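Local structure of POU domain, class 6, transcription factor 1 (Homo sapiens, 3D1N) at residues R7-N12 and S45-L50; T23-G28 and Y39-I44; G28-A33 and E84-E89. The protein binds DNA through a POU-specific domain and a homeodomain joined by a linker, probably preferring a variant of the octamer motif, and regulates transcription. The protein carries 2 engineered substitutions. One frame throughout, in Å; residues are numbered along the deposited sequence.

Contact 1. Residues R7-N12 and S45-L50; sequences REFAKN and SRFEKL. Engineered in segment 45-50: Ser45 (natural residue Cys). With nucleotides of chain C.
The backbone O of Glu48 on helix 41-49 is approached by two groups of helix 4-18. Ala10 CB, which points toward the other helix, lies 3.9 Å from it. Lys11, bent at chi2, brings NZ up beyond the oxygen end of the same carbonyl, 3.8 Å from Glu48 O, too long to count as a bond. The Glu48 carboxylate is held elsewhere: Gln24 NE2 gives OE1 a hydrogen bond, and Arg17 forms a salt bridge with OE2. Beside Ala10 lies Leu50, the residue that ends helix 41-49 in a Schellman motif with positive phi. Its CD2 lies 3.5 Å from Ala10 CB, while CD1 reaches Arg7 CG at 3.9 Å, so the two branches of one leucine touch residues one turn apart on helix 4-18. On the inner side, Phe9 and Phe47 meet edge to edge, Phe9 CD2 being 3.9 Å from Phe47 CE1. With CG anti to the backbone N in both (chi1 178° and -173°), the rings are carried toward each other though neither CB points across; both touch Leu64 of helix 54-73. The segment axes approach to 8.8 Å and cross at -119°. At the far side of helix 41-49 the engineered Ser45 gives a hydrogen bond from OG to OP2 of DA11 of chain C. Such packing of the first helix against the DNA-recognition helix belongs to the all-helical POU-specific domain.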
loop_
_atom_site.group_PDB
_atom_site.type_symbol
_atom_site.label_atom_id
_atom_site.label_comp_id
_atom_site.label_asym_id
_atom_site.label_seq_id
_atom_site.Cartn_x
_atom_site.Cartn_y
_atom_site.Cartn_z
ATOM N N ARG K 7 -15.254 18.669 -11.117
ATOM C CA ARG K 7 -15.074 17.900 -9.892
ATOM C C ARG K 7 -15.220 16.407 -10.172
ATOM O O ARG K 7 -14.652 15.566 -9.469
ATOM C CB ARG K 7 -16.077 18.339 -8.826
ATOM C CG ARG K 7 -16.073 17.470 -7.580
ATOM C CD ARG K 7 -17.009 18.024 -6.520
ATOM N NE ARG K 7 -16.453 19.198 -5.847
ATOM C CZ ARG K 7 -16.608 20.452 -6.268
ATOM N NH1 ARG K 7 -17.304 20.708 -7.371
ATOM N NH2 ARG K 7 -16.065 21.452 -5.584
ATOM N N GLU K 8 -15.981 16.082 -11.211
ATOM C CA GLU K 8 -16.192 14.691 -11.559
ATOM C C GLU K 8 -15.137 14.230 -12.551
ATOM O O GLU K 8 -14.763 13.058 -12.555
ATOM C CB GLU K 8 -17.598 14.468 -12.114
ATOM C CG GLU K 8 -18.067 13.025 -12.006
ATOM C CD GLU K 8 -18.101 12.526 -10.567
ATOM O OE1 GLU K 8 -17.984 11.298 -10.358
ATOM O OE2 GLU K 8 -18.241 13.361 -9.646
ATOM N N PHE K 9 -14.661 15.150 -13.389
ATOM C CA PHE K 9 -13.539 14.849 -14.271
ATOM C C PHE K 9 -12.319 14.653 -13.401
ATOM O O PHE K 9 -11.380 13.953 -13.772
ATOM C CB PHE K 9 -13.283 15.977 -15.257
ATOM C CG PHE K 9 -12.096 15.744 -16.160
ATOM C CD1 PHE K 9 -12.257 15.175 -17.409
ATOM C CD2 PHE K 9 -10.821 16.117 -15.771
ATOM C CE1 PHE K 9 -11.172 14.972 -18.242
ATOM C CE2 PHE K 9 -9.729 15.912 -16.609
ATOM C CZ PHE K 9 -9.910 15.340 -17.846
ATOM N N ALA K 10 -12.336 15.291 -12.237
ATOM C CA ALA K 10 -11.314 15.047 -11.237
ATOM C C ALA K 10 -11.357 13.572 -10.867
ATOM O O ALA K 10 -10.508 12.781 -11.297
ATOM C CB ALA K 10 -11.554 15.909 -10.010
ATOM N N LYS K 11 -12.373 13.212 -10.087
ATOM C CA LYS K 11 -12.566 11.844 -9.617
ATOM C C LYS K 11 -12.279 10.799 -10.691
ATOM O O LYS K 11 -11.428 9.926 -10.506
ATOM C CB LYS K 11 -13.982 11.674 -9.059
ATOM C CG LYS K 11 -14.106 12.110 -7.603
ATOM C CD LYS K 11 -13.194 13.302 -7.298
ATOM C CE LYS K 11 -12.774 13.336 -5.828
ATOM N NZ LYS K 11 -11.668 14.312 -5.569
ATOM N N ASN K 12 -12.969 10.910 -11.821
ATOM C CA ASN K 12 -12.842 9.923 -12.884
ATOM C C ASN K 12 -11.476 9.888 -13.553
ATOM O O ASN K 12 -10.993 8.818 -13.925
ATOM C CB ASN K 12 -13.950 10.092 -13.924
ATOM C CG ASN K 12 -15.298 9.630 -13.407
ATOM O OD1 ASN K 12 -15.897 8.706 -13.953
ATOM N ND2 ASN K 12 -15.772 10.258 -12.332
ATOM N N SER K 45 -1.053 15.455 -9.221
ATOM C CA SER K 45 -1.535 15.216 -7.873
ATOM C C SER K 45 -2.568 16.269 -7.450
ATOM O O SER K 45 -3.743 15.930 -7.238
ATOM C CB SER K 45 -0.375 15.179 -6.886
ATOM O OG SER K 45 -0.875 15.039 -5.567
ATOM N N ARG K 46 -2.122 17.533 -7.354
ATOM C CA ARG K 46 -2.969 18.671 -6.957
ATOM C C ARG K 46 -4.264 18.675 -7.747
ATOM O O ARG K 46 -5.347 18.813 -7.178
ATOM C CB ARG K 46 -2.273 20.020 -7.194
ATOM C CG ARG K 46 -0.851 20.153 -6.682
ATOM C CD ARG K 46 -0.790 20.712 -5.287
ATOM N NE ARG K 46 -1.037 22.148 -5.257
ATOM C CZ ARG K 46 -0.953 22.896 -4.160
ATOM N NH1 ARG K 46 -0.625 22.343 -2.996
ATOM N NH2 ARG K 46 -1.199 24.198 -4.225
ATOM N N PHE K 47 -4.143 18.533 -9.065
ATOM C CA PHE K 47 -5.312 18.499 -9.925
ATOM C C PHE K 47 -6.327 17.480 -9.427
ATOM O O PHE K 47 -7.470 17.817 -9.095
ATOM C CB PHE K 47 -4.926 18.143 -11.356
ATOM C CG PHE K 47 -6.075 18.256 -12.322
ATOM C CD1 PHE K 47 -6.966 17.203 -12.497
ATOM C CD2 PHE K 47 -6.283 19.431 -13.039
ATOM C CE1 PHE K 47 -8.032 17.312 -13.378
ATOM C CE2 PHE K 47 -7.345 19.548 -13.922
ATOM C CZ PHE K 47 -8.223 18.487 -14.091
ATOM N N GLU K 48 -5.886 16.225 -9.393
ATOM C CA GLU K 48 -6.709 15.112 -8.962
ATOM C C GLU K 48 -7.406 15.413 -7.656
ATOM O O GLU K 48 -8.627 15.297 -7.549
ATOM C CB GLU K 48 -5.832 13.887 -8.776
ATOM C CG GLU K 48 -5.277 13.337 -10.062
ATOM C CD GLU K 48 -4.762 11.930 -9.893
ATOM O OE1 GLU K 48 -4.544 11.519 -8.731
ATOM O OE2 GLU K 48 -4.582 11.237 -10.918
ATOM N N LYS K 49 -6.611 15.797 -6.662
ATOM C CA LYS K 49 -7.114 16.059 -5.320
ATOM C C LYS K 49 -7.901 17.360 -5.238
ATOM O O LYS K 49 -8.469 17.682 -4.190
ATOM C CB LYS K 49 -5.959 16.089 -4.323
ATOM C CG LYS K 49 -5.442 14.712 -3.931
ATOM C CD LYS K 49 -6.425 13.983 -3.026
ATOM C CE LYS K 49 -5.712 13.404 -1.805
ATOM N NZ LYS K 49 -5.248 14.466 -0.849
ATOM N N LEU K 50 -7.933 18.095 -6.350
ATOM C CA LEU K 50 -8.609 19.394 -6.430
ATOM C C LEU K 50 -7.969 20.430 -5.514
ATOM O O LEU K 50 -8.637 21.013 -4.662
ATOM C CB LEU K 50 -10.102 19.265 -6.103
ATOM C CG LEU K 50 -10.938 18.398 -7.046
ATOM C CD1 LEU K 50 -12.364 18.241 -6.521
ATOM C CD2 LEU K 50 -10.930 18.974 -8.460
ATOM P P DA C 11 -2.449 11.782 -4.289
ATOM O OP1 DA C 11 -3.796 11.669 -3.673
ATOM O OP2 DA C 11 -2.331 12.254 -5.687
ATOM O "O5'" DA C 11 -1.554 12.613 -3.255
ATOM C "C5'" DA C 11 -1.787 12.315 -1.872
ATOM C "C4'" DA C 11 -0.886 13.097 -0.924
ATOM O "O4'" DA C 11 0.468 13.084 -1.426
ATOM C "C3'" DA C 11 -1.255 14.563 -0.736
ATOM O "O3'" DA C 11 -1.592 14.776 0.623
ATOM C "C2'" DA C 11 -0.007 15.338 -1.173
ATOM C "C1'" DA C 11 1.107 14.301 -1.151
ATOM N N9 DA C 11 2.139 14.393 -2.182
ATOM C C8 DA C 11 2.003 14.227 -3.547
ATOM N N7 DA C 11 3.149 14.341 -4.211
ATOM C C5 DA C 11 4.089 14.591 -3.210
ATOM C C6 DA C 11 5.487 14.810 -3.238
ATOM N N6 DA C 11 6.210 14.801 -4.361
ATOM N N1 DA C 11 6.118 15.031 -2.063
ATOM C C2 DA C 11 5.379 15.024 -0.943
ATOM N N3 DA C 11 4.065 14.831 -0.782
ATOM C C4 DA C 11 3.480 14.619 -1.962
#

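Contact 2. Residues T23-G28 and Y39-I44; sequences TQTQVG and YSQSAI. With nucleotides of chain C.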
loop_
_atom_site.group_PDB
_atom_site.type_symbol
_atom_site.label_atom_id
_atom_site.label_comp_id
_atom_site.label_asym_id
_atom_site.label_seq_id
_atom_site.Cartn_x
_atom_site.Cartn_y
_atom_site.Cartn_z
ATOM N N THR K 23 1.383 6.059 -13.487
ATOM C CA THR K 23 1.752 6.979 -12.422
ATOM C C THR K 23 1.422 8.424 -12.822
ATOM O O THR K 23 1.507 8.788 -14.003
ATOM C CB THR K 23 3.249 6.869 -12.081
ATOM O OG1 THR K 23 4.030 7.121 -13.252
ATOM C CG2 THR K 23 3.577 5.488 -11.573
ATOM N N GLN K 24 1.018 9.229 -11.839
ATOM C CA GLN K 24 0.858 10.661 -12.033
ATOM C C GLN K 24 2.139 11.133 -12.663
ATOM O O GLN K 24 2.152 11.970 -13.564
ATOM C CB GLN K 24 0.685 11.380 -10.691
ATOM C CG GLN K 24 -0.545 10.952 -9.900
ATOM C CD GLN K 24 -0.600 11.582 -8.520
ATOM O OE1 GLN K 24 0.432 11.912 -7.930
ATOM N NE2 GLN K 24 -1.807 11.751 -7.998
ATOM N N THR K 25 3.230 10.568 -12.187
ATOM C CA THR K 25 4.527 11.050 -12.595
ATOM C C THR K 25 4.876 10.591 -14.001
ATOM O O THR K 25 5.888 10.986 -14.555
ATOM C CB THR K 25 5.609 10.697 -11.555
ATOM O OG1 THR K 25 6.908 10.792 -12.153
ATOM C CG2 THR K 25 5.370 9.301 -10.977
ATOM N N GLN K 26 4.013 9.775 -14.585
ATOM C CA GLN K 26 4.143 9.430 -15.997
ATOM C C GLN K 26 3.324 10.394 -16.831
ATOM O O GLN K 26 3.824 10.977 -17.790
ATOM C CB GLN K 26 3.660 8.007 -16.257
ATOM C CG GLN K 26 4.742 6.963 -16.125
ATOM C CD GLN K 26 4.190 5.555 -16.154
ATOM O OE1 GLN K 26 3.170 5.249 -15.517
ATOM N NE2 GLN K 26 4.869 4.682 -16.890
ATOM N N VAL K 27 2.056 10.534 -16.456
ATOM C CA VAL K 27 1.144 11.472 -17.092
ATOM C C VAL K 27 1.873 12.765 -17.423
ATOM O O VAL K 27 2.196 13.028 -18.580
ATOM C CB VAL K 27 -0.056 11.795 -16.171
ATOM C CG1 VAL K 27 -1.084 12.636 -16.904
ATOM C CG2 VAL K 27 -0.694 10.518 -15.657
ATOM N N GLY K 28 2.142 13.562 -16.394
ATOM C CA GLY K 28 2.789 14.847 -16.570
ATOM C C GLY K 28 4.106 14.742 -17.314
ATOM O O GLY K 28 4.441 15.602 -18.127
ATOM N N TYR K 39 4.460 19.810 -17.451
ATOM C CA TYR K 39 3.479 19.309 -16.500
ATOM C C TYR K 39 4.128 18.347 -15.515
ATOM O O TYR K 39 4.482 17.228 -15.867
ATOM C CB TYR K 39 2.316 18.647 -17.232
ATOM C CG TYR K 39 1.457 19.628 -17.989
ATOM C CD1 TYR K 39 1.871 20.149 -19.207
ATOM C CD2 TYR K 39 0.231 20.038 -17.485
ATOM C CE1 TYR K 39 1.089 21.054 -19.903
ATOM C CE2 TYR K 39 -0.564 20.937 -18.172
ATOM C CZ TYR K 39 -0.131 21.442 -19.382
ATOM O OH TYR K 39 -0.920 22.337 -20.070
ATOM N N SER K 40 4.287 18.794 -14.277
ATOM C CA SER K 40 4.944 17.986 -13.261
ATOM C C SER K 40 3.971 17.025 -12.570
ATOM O O SER K 40 2.744 17.150 -12.691
ATOM C CB SER K 40 5.621 18.884 -12.225
ATOM O OG SER K 40 4.706 19.271 -11.213
ATOM N N GLN K 41 4.530 16.060 -11.845
ATOM C CA GLN K 41 3.723 15.113 -11.092
ATOM C C GLN K 41 2.831 15.850 -10.085
ATOM O O GLN K 41 1.628 15.559 -9.960
ATOM C CB GLN K 41 4.628 14.099 -10.383
ATOM C CG GLN K 41 3.888 13.106 -9.499
ATOM C CD GLN K 41 3.920 13.501 -8.040
ATOM O OE1 GLN K 41 4.972 13.884 -7.526
ATOM N NE2 GLN K 41 2.775 13.398 -7.357
ATOM N N SER K 42 3.440 16.807 -9.381
ATOM C CA SER K 42 2.757 17.593 -8.355
ATOM C C SER K 42 1.503 18.244 -8.891
ATOM O O SER K 42 0.458 18.245 -8.229
ATOM C CB SER K 42 3.666 18.675 -7.791
ATOM O OG SER K 42 3.087 19.184 -6.603
ATOM N N ALA K 43 1.620 18.800 -10.093
ATOM C CA ALA K 43 0.465 19.287 -10.841
ATOM C C ALA K 43 -0.638 18.226 -10.849
ATOM O O ALA K 43 -1.725 18.430 -10.290
ATOM C CB ALA K 43 0.878 19.632 -12.258
ATOM N N ILE K 44 -0.332 17.081 -11.463
ATOM C CA ILE K 44 -1.273 15.971 -11.569
ATOM C C ILE K 44 -1.903 15.627 -10.228
ATOM O O ILE K 44 -3.128 15.513 -10.110
ATOM C CB ILE K 44 -0.578 14.718 -12.091
ATOM C CG1 ILE K 44 0.484 15.094 -13.132
ATOM C CG2 ILE K 44 -1.609 13.734 -12.632
ATOM C CD1 ILE K 44 -0.071 15.545 -14.469
ATOM P P DA C 10 0.654 7.219 -8.304
ATOM O OP1 DA C 10 -0.661 6.606 -8.600
ATOM O OP2 DA C 10 1.477 7.875 -9.357
ATOM O "O5'" DA C 10 0.371 8.187 -7.071
ATOM C "C5'" DA C 10 -0.126 7.651 -5.854
ATOM C "C4'" DA C 10 -0.071 8.715 -4.757
ATOM O "O4'" DA C 10 1.289 8.984 -4.326
ATOM C "C3'" DA C 10 -0.651 10.075 -5.151
ATOM O "O3'" DA C 10 -1.640 10.411 -4.180
ATOM C "C2'" DA C 10 0.547 11.037 -5.196
ATOM C "C1'" DA C 10 1.497 10.386 -4.193
ATOM N N9 DA C 10 2.946 10.605 -4.331
ATOM C C8 DA C 10 3.737 10.403 -5.440
ATOM N N7 DA C 10 5.026 10.651 -5.241
ATOM C C5 DA C 10 5.091 11.036 -3.897
ATOM C C6 DA C 10 6.171 11.431 -3.059
ATOM N N6 DA C 10 7.450 11.494 -3.486
ATOM N N1 DA C 10 5.882 11.769 -1.770
ATOM C C2 DA C 10 4.610 11.698 -1.359
ATOM N N3 DA C 10 3.513 11.326 -2.042
ATOM C C4 DA C 10 3.820 11.009 -3.323
ATOM P P DA C 11 -2.449 11.782 -4.289
ATOM O OP1 DA C 11 -3.796 11.669 -3.673
ATOM O OP2 DA C 11 -2.331 12.254 -5.687
ATOM O "O5'" DA C 11 -1.554 12.613 -3.255
ATOM C "C5'" DA C 11 -1.787 12.315 -1.872
ATOM C "C4'" DA C 11 -0.886 13.097 -0.924
ATOM O "O4'" DA C 11 0.468 13.084 -1.426
ATOM C "C3'" DA C 11 -1.255 14.563 -0.736
ATOM O "O3'" DA C 11 -1.592 14.776 0.623
ATOM C "C2'" DA C 11 -0.007 15.338 -1.173
ATOM C "C1'" DA C 11 1.107 14.301 -1.151
ATOM N N9 DA C 11 2.139 14.393 -2.182
ATOM C C8 DA C 11 2.003 14.227 -3.547
ATOM N N7 DA C 11 3.149 14.341 -4.211
ATOM C C5 DA C 11 4.089 14.591 -3.210
ATOM C C6 DA C 11 5.487 14.810 -3.238
ATOM N N6 DA C 11 6.210 14.801 -4.361
ATOM N N1 DA C 11 6.118 15.031 -2.063
ATOM C C2 DA C 11 5.379 15.024 -0.943
ATOM N N3 DA C 11 4.065 14.831 -0.782
ATOM C C4 DA C 11 3.480 14.619 -1.962
ATOM P P DT C 12 -1.955 16.257 1.092
ATOM O OP1 DT C 12 -2.452 16.269 2.493
ATOM O OP2 DT C 12 -2.736 16.883 -0.003
ATOM O "O5'" DT C 12 -0.493 16.880 1.096
ATOM C "C5'" DT C 12 0.301 16.697 2.239
ATOM C "C4'" DT C 12 1.551 17.528 2.063
ATOM O "O4'" DT C 12 2.156 17.276 0.777
ATOM C "C3'" DT C 12 1.312 19.031 2.065
ATOM O "O3'" DT C 12 1.968 19.522 3.226
ATOM C "C2'" DT C 12 1.944 19.509 0.751
ATOM C "C1'" DT C 12 2.945 18.407 0.504
ATOM N N1 DT C 12 3.396 18.261 -0.880
ATOM C C2 DT C 12 4.751 18.285 -1.151
ATOM O O2 DT C 12 5.619 18.444 -0.313
ATOM N N3 DT C 12 5.070 18.120 -2.467
ATOM C C4 DT C 12 4.179 17.929 -3.502
ATOM O O4 DT C 12 4.570 17.798 -4.656
ATOM C C5 DT C 12 2.775 17.902 -3.145
ATOM C C7 DT C 12 1.733 17.662 -4.205
ATOM C C6 DT C 12 2.446 18.065 -1.858
#
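In the helix-turn-helix of the POU-specific domain, Gln24 at the start of helix 24-31 and Gln41 at the start of the recognition helix 41-49 meet directly over the DNA. Gln41 NE2 gives a hydrogen bond of 2.8 Å to Gln24 OE1, although OE1 sits too close to a DNA sugar for its place to be sure. The two amide planes are only 14° apart. The same NE2 points almost straight at N7 of DA11 of chain C, a weak bond of 3.3 Å. Gln41 gets there because its chain, with CG anti to the backbone N (chi1 177°), bends at chi2 toward the base. Backbone N of Gln24 holds OP2 of DA10 of chain C at 2.9 Å, so the helix start fixes one phosphate. Gln24 NE2 is directed at OP2 of DA11, though the modelled separation is too short to trust. Linked glutamines of this kind, one on phosphate and one on adenine, are a hallmark of POU-specific domains and phage repressors. The next residue, Ser42, donates from OG to O4 of DT12 of chain C at 2.8 Å. Behind this polar front, Thr25 CB lies on Gln41 CG at 3.6 Å. Ile44 slides past Gln24, its CG2 on Gln24 CB, and lays CD1 against Val27 CG1 at 3.9 Å. CD1 also covers Gly28 N at 3.5 Å, and with no side chain there the Tyr39 backbone passes close by. Ser40 caps helix 41-49 through a weak bond from Ala43 N. Helix 4-18 closes the inner side, with Phe13 and Arg17 against Val27 and Arg17 also against Gln24, so that helix 24-31 is held between helix 4-18 and the recognition helix.

Contact 3. Residues G28-A33 and E84-E89; sequences GQAMTA and EFVGGE. Unlike the reference sequence in segment 28-33: Met31 (reference Leu).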
loop_
_atom_site.group_PDB
_atom_site.type_symbol
_atom_site.label_atom_id
_atom_site.label_comp_id
_atom_site.label_asym_id
_atom_site.label_seq_id
_atom_site.Cartn_x
_atom_site.Cartn_y
_atom_site.Cartn_z
ATOM N N GLY K 28 2.142 13.562 -16.394
ATOM C CA GLY K 28 2.789 14.847 -16.570
ATOM C C GLY K 28 4.106 14.742 -17.314
ATOM O O GLY K 28 4.441 15.602 -18.127
ATOM N N GLN K 29 4.854 13.681 -17.039
ATOM C CA GLN K 29 6.166 13.496 -17.644
ATOM C C GLN K 29 6.084 13.315 -19.161
ATOM O O GLN K 29 6.946 13.789 -19.905
ATOM C CB GLN K 29 6.892 12.319 -16.981
ATOM C CG GLN K 29 7.971 11.660 -17.829
ATOM C CD GLN K 29 7.413 10.588 -18.751
ATOM O OE1 GLN K 29 7.878 10.425 -19.884
ATOM N NE2 GLN K 29 6.402 9.853 -18.271
ATOM N N ALA K 30 5.040 12.630 -19.616
ATOM C CA ALA K 30 4.834 12.414 -21.040
ATOM C C ALA K 30 4.106 13.599 -21.656
ATOM O O ALA K 30 4.539 14.147 -22.667
ATOM C CB ALA K 30 4.047 11.140 -21.271
HETATM N N MSE K 31 3.003 13.996 -21.031
HETATM C CA MSE K 31 2.163 15.052 -21.574
HETATM C C MSE K 31 2.814 16.423 -21.453
HETATM O O MSE K 31 2.285 17.417 -21.950
HETATM C CB MSE K 31 0.783 15.045 -20.917
HETATM C CG MSE K 31 0.632 15.973 -19.729
HETATM SE SE MSE K 31 -1.240 16.059 -19.149
HETATM C CE MSE K 31 -2.102 16.601 -20.846
ATOM N N THR K 32 3.967 16.473 -20.796
ATOM C CA THR K 32 4.757 17.692 -20.761
ATOM C C THR K 32 5.078 18.093 -22.198
ATOM O O THR K 32 5.376 17.242 -23.036
ATOM C CB THR K 32 6.046 17.500 -19.962
ATOM O OG1 THR K 32 6.670 18.769 -19.748
ATOM C CG2 THR K 32 7.000 16.588 -20.706
ATOM N N ALA K 33 5.013 19.394 -22.468
ATOM C CA ALA K 33 4.975 19.936 -23.836
ATOM C C ALA K 33 5.931 19.346 -24.892
ATOM O O ALA K 33 5.467 18.879 -25.931
ATOM C CB ALA K 33 5.066 21.462 -23.815
ATOM N N GLU K 84 4.120 3.978 -25.724
ATOM C CA GLU K 84 4.878 4.917 -26.529
ATOM C C GLU K 84 4.105 6.226 -26.680
ATOM O O GLU K 84 4.640 7.229 -27.161
ATOM C CB GLU K 84 5.254 4.301 -27.877
ATOM C CG GLU K 84 6.663 4.655 -28.330
ATOM C CD GLU K 84 7.728 4.381 -27.266
ATOM O OE1 GLU K 84 7.386 3.944 -26.144
ATOM O OE2 GLU K 84 8.923 4.608 -27.554
ATOM N N PHE K 85 2.844 6.204 -26.251
ATOM C CA PHE K 85 2.073 7.425 -26.038
ATOM C C PHE K 85 2.747 8.175 -24.892
ATOM O O PHE K 85 2.737 9.405 -24.845
ATOM C CB PHE K 85 0.618 7.092 -25.670
ATOM C CG PHE K 85 -0.346 8.240 -25.861
ATOM C CD1 PHE K 85 -1.291 8.207 -26.875
ATOM C CD2 PHE K 85 -0.315 9.345 -25.025
ATOM C CE1 PHE K 85 -2.181 9.259 -27.057
ATOM C CE2 PHE K 85 -1.204 10.398 -25.202
ATOM C CZ PHE K 85 -2.138 10.353 -26.220
ATOM N N VAL K 86 3.341 7.410 -23.975
ATOM C CA VAL K 86 4.079 7.959 -22.842
ATOM C C VAL K 86 5.536 8.227 -23.210
ATOM O O VAL K 86 6.059 9.312 -22.960
ATOM C CB VAL K 86 4.030 7.013 -21.625
ATOM C CG1 VAL K 86 5.042 7.445 -20.574
ATOM C CG2 VAL K 86 2.620 6.964 -21.043
ATOM N N GLY K 87 6.187 7.232 -23.802
ATOM C CA GLY K 87 7.545 7.397 -24.282
ATOM C C GLY K 87 8.523 7.807 -23.200
ATOM O O GLY K 87 8.167 7.892 -22.026
ATOM N N GLY K 88 9.762 8.066 -23.602
ATOM C CA GLY K 88 10.819 8.382 -22.661
ATOM C C GLY K 88 11.539 7.140 -22.162
ATOM O O GLY K 88 12.017 7.112 -21.027
ATOM N N GLU K 89 11.618 6.121 -23.018
ATOM C CA GLU K 89 12.254 4.839 -22.682
ATOM C C GLU K 89 11.841 4.333 -21.301
ATOM O O GLU K 89 12.695 4.003 -20.472
ATOM C CB GLU K 89 13.780 4.950 -22.770
#
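The last turn of helix 24-31, the first helix of the helix-turn-helix, receives the C-terminal end of helix 79-86 through Ala30 and Val86. Helix 79-86 belongs to the chain that runs from helix 54-73 of the POU-specific domain toward helix 102-114 of the homeodomain, so the contact ties part of the linker back onto the first domain. It is a small surface contact, burying 148 Å² in all, and it is made by van der Waals packing without hydrogen bonds between the segments. Ala30 carries its middle: CB points at the other segment and lies against the Val86 backbone, with Val86 O and CA its nearest atoms. The same methyl meets Val86 CG1 at 3.9 Å. CG1 stands anti to the backbone N of Val86 (chi1 168°), which swings it toward helix 24-31, where it touches both Ala30 and Gln29. Gln29 reaches across with its chain bent at chi2 (-86°), so that the amide turns over to helix 79-86 and crosses the valine at about a right angle. Its OE1 is placed 3.3 Å from Gly87 O, an acceptor facing an acceptor, so the modelled rotation of this amide is best read with caution. Gly87 leaves the helix with positive phi, and with Gly88 it carries the chain away from the domain. On the inner side Trp67 of helix 54-73 completes the packing: it touches Ala30, and its ring meets that of Phe85 edge-to-face. The neighbouring Met31, a selenomethionine where the reference has Leu, packs inward on Leu64 and Trp67. Gln29 NE2 lies 3.6 Å from Val86 CG1.

From the N terminus, helix 4-18 supplies the first segment of contact 1, and the chain closes a large loop on it when helix 41-49 ends at residues 45-50. Contact 2 is nested inside that loop: residues 23-28 and 39-44 join the two helices of the helix-turn-helix, and both contacts use helix 41-49. Contact 3 starts at Gly28, which it shares with contact 2, but closes only at residues 84-89, after helix 54-73; along the chain it therefore crosses both others. Together the contacts bind helices 4-18, 24-31 and 41-49 into one domain and add helix 79-86 of the linker.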